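Local coordinates for nucleotidyltransferase-like protein (Exiguobacterium sibiricum, PDB 3C18) that probably transfers nucleotidyl groups as a nucleotidyltransferase-like protein, though its substrate and cellular role are not established, at residues Arg119-Met123 and Leu166-His171. Numbering follows the deposited sequence.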
loop_
_atom_site.group_PDB
_atom_site.type_symbol
_atom_site.label_atom_id
_atom_site.label_comp_id
_atom_site.label_asym_id
_atom_site.label_seq_id
_atom_site.Cartn_x
_atom_site.Cartn_y
_atom_site.Cartn_z
ATOM N N ARG A 119 8.811 11.972 12.175
ATOM C CA ARG A 119 7.604 11.701 12.928
ATOM C C ARG A 119 6.429 12.442 12.344
ATOM O O ARG A 119 5.330 11.906 12.226
ATOM C CB ARG A 119 7.742 12.092 14.390
ATOM C CG ARG A 119 6.548 11.635 15.188
ATOM C CD ARG A 119 6.805 11.715 16.693
ATOM N NE ARG A 119 7.009 13.089 17.084
ATOM C CZ ARG A 119 6.043 13.899 17.498
ATOM N NH1 ARG A 119 4.792 13.471 17.602
ATOM N NH2 ARG A 119 6.340 15.140 17.824
ATOM N N CYS A 120 6.674 13.690 11.978
ATOM C CA CYS A 120 5.599 14.570 11.480
ATOM C C CYS A 120 5.126 14.111 10.134
ATOM O O CYS A 120 3.942 14.181 9.839
ATOM C CB CYS A 120 6.032 16.039 11.427
ATOM S SG CYS A 120 6.081 16.731 13.111
ATOM N N LEU A 121 6.050 13.608 9.331
ATOM C CA LEU A 121 5.697 13.089 7.992
ATOM C C LEU A 121 4.834 11.849 8.144
ATOM O O LEU A 121 3.834 11.662 7.449
ATOM C CB LEU A 121 6.954 12.738 7.185
ATOM C CG LEU A 121 6.681 12.062 5.838
ATOM C CD1 LEU A 121 5.672 12.836 5.025
ATOM C CD2 LEU A 121 7.980 11.851 5.085
ATOM N N GLN A 122 5.228 11.003 9.081
ATOM C CA GLN A 122 4.453 9.784 9.382
ATOM C C GLN A 122 3.040 10.110 9.884
ATOM O O GLN A 122 2.076 9.379 9.622
ATOM C CB GLN A 122 5.213 8.914 10.360
ATOM C CG GLN A 122 6.425 8.201 9.699
ATOM C CD GLN A 122 7.169 7.321 10.636
ATOM O OE1 GLN A 122 6.563 6.661 11.496
ATOM N NE2 GLN A 122 8.517 7.269 10.474
HETATM N N MSE A 123 2.924 11.213 10.622
HETATM C CA MSE A 123 1.649 11.628 11.181
HETATM C C MSE A 123 0.765 12.109 10.071
HETATM O O MSE A 123 -0.403 11.801 10.052
HETATM C CB MSE A 123 1.785 12.679 12.290
HETATM C CG MSE A 123 2.331 12.132 13.564
HETATM SE SE MSE A 123 2.106 13.344 15.062
HETATM C CE MSE A 123 3.311 14.756 14.511
ATOM N N LEU A 166 1.920 7.780 17.296
ATOM C CA LEU A 166 2.911 8.741 16.779
ATOM C C LEU A 166 2.842 10.050 17.563
ATOM O O LEU A 166 3.842 10.658 17.894
ATOM C CB LEU A 166 2.645 9.016 15.283
ATOM C CG LEU A 166 3.071 7.908 14.301
ATOM C CD1 LEU A 166 2.315 8.057 12.957
ATOM C CD2 LEU A 166 4.593 7.902 14.082
ATOM N N GLU A 167 1.637 10.462 17.912
ATOM C CA GLU A 167 1.454 11.758 18.568
ATOM C C GLU A 167 2.211 11.797 19.865
ATOM O O GLU A 167 2.627 12.839 20.299
ATOM C CB GLU A 167 -0.019 12.079 18.841
ATOM C CG GLU A 167 -0.794 12.541 17.641
ATOM C CD GLU A 167 -2.252 12.809 17.949
ATOM O OE1 GLU A 167 -2.845 12.022 18.718
ATOM O OE2 GLU A 167 -2.829 13.771 17.378
ATOM N N LYS A 168 2.376 10.637 20.475
ATOM C CA LYS A 168 2.963 10.538 21.818
ATOM C C LYS A 168 4.441 10.269 21.671
ATOM O O LYS A 168 5.144 10.072 22.640
ATOM C CB LYS A 168 2.296 9.428 22.639
ATOM C CG LYS A 168 0.862 9.735 23.053
ATOM C CD LYS A 168 0.772 10.877 24.047
ATOM C CE LYS A 168 1.013 10.415 25.507
ATOM N NZ LYS A 168 -0.154 9.722 26.210
ATOM N N GLY A 169 4.890 10.211 20.428
ATOM C CA GLY A 169 6.313 10.150 20.107
ATOM C C GLY A 169 6.907 8.782 19.913
ATOM O O GLY A 169 8.122 8.625 19.869
ATOM N N ALA A 170 6.046 7.786 19.758
ATOM C CA ALA A 170 6.503 6.411 19.530
ATOM C C ALA A 170 6.203 5.888 18.146
ATOM O O ALA A 170 5.278 6.321 17.461
ATOM C CB ALA A 170 5.895 5.491 20.588
ATOM N N HIS A 171 7.012 4.936 17.726
ATOM C CA HIS A 171 6.767 4.254 16.473
ATOM C C HIS A 171 5.636 3.259 16.672
ATOM O O HIS A 171 5.643 2.478 17.617
ATOM C CB HIS A 171 7.975 3.466 16.016
ATOM C CG HIS A 171 9.146 4.307 15.652
ATOM N ND1 HIS A 171 9.303 4.841 14.392
ATOM C CD2 HIS A 171 10.233 4.681 16.370
ATOM C CE1 HIS A 171 10.448 5.500 14.343
ATOM N NE2 HIS A 171 11.035 5.413 15.528
#
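Arg119 NH1 donates a hydrogen bond to the backbone carbonyl of Leu166, with 3.0 Å between NH1 and Leu166 O and an N-H...O angle of 151°. The donor is tilted 34° from the carbonyl plane, and Gly169 N reaches Leu166 O from the opposite face at 2.8 Å, so two donors grip one oxygen. CG of Arg119 stands anti to the backbone N, and the bend at chi3 (64°) turns the guanidinium back toward this carbonyl while CD lies 3.8 Å from Gly169 CA. Beside the arginine, Leu166 packs on the helix: its CD2 meets Gln122 OE1 at 3.5 Å, and its CD1 lies 3.6 Å from the backbone O of Gln122. The side chains of Met123 and Leu166 run past each other in opposite directions, Met123 CG touching Leu166 CB at 3.6 Å. Farther along, the selenium of selenomethionine Met123 sits 4.0 Å from Glu167 CG.

Gly169 has positive phi and ends helix 146-167 in a Schellman motif; the contact thus sets that C-terminal turn against an early turn of helix 116-142, within the YgxA-like substrate binding family region. Replacing Arg119 by a leucine would probably leave the Leu166 carbonyl with Gly169 N but without its second donor, and Glu116 without its salt-bridge mate.

That salt bridge, from Arg119 NH2 to Glu116 in the preceding turn, probably helps fix the guanidinium's rotation. Gln122 is likewise steadied from outside, its NE2 bonding to the carbonyl of Ile80, and the Glu167 carboxylate is held by Lys219 and Ser222. Past the turn, the ring of His171 stacks on Phe114, which the side chains of Arg119 and Gln122 also touch.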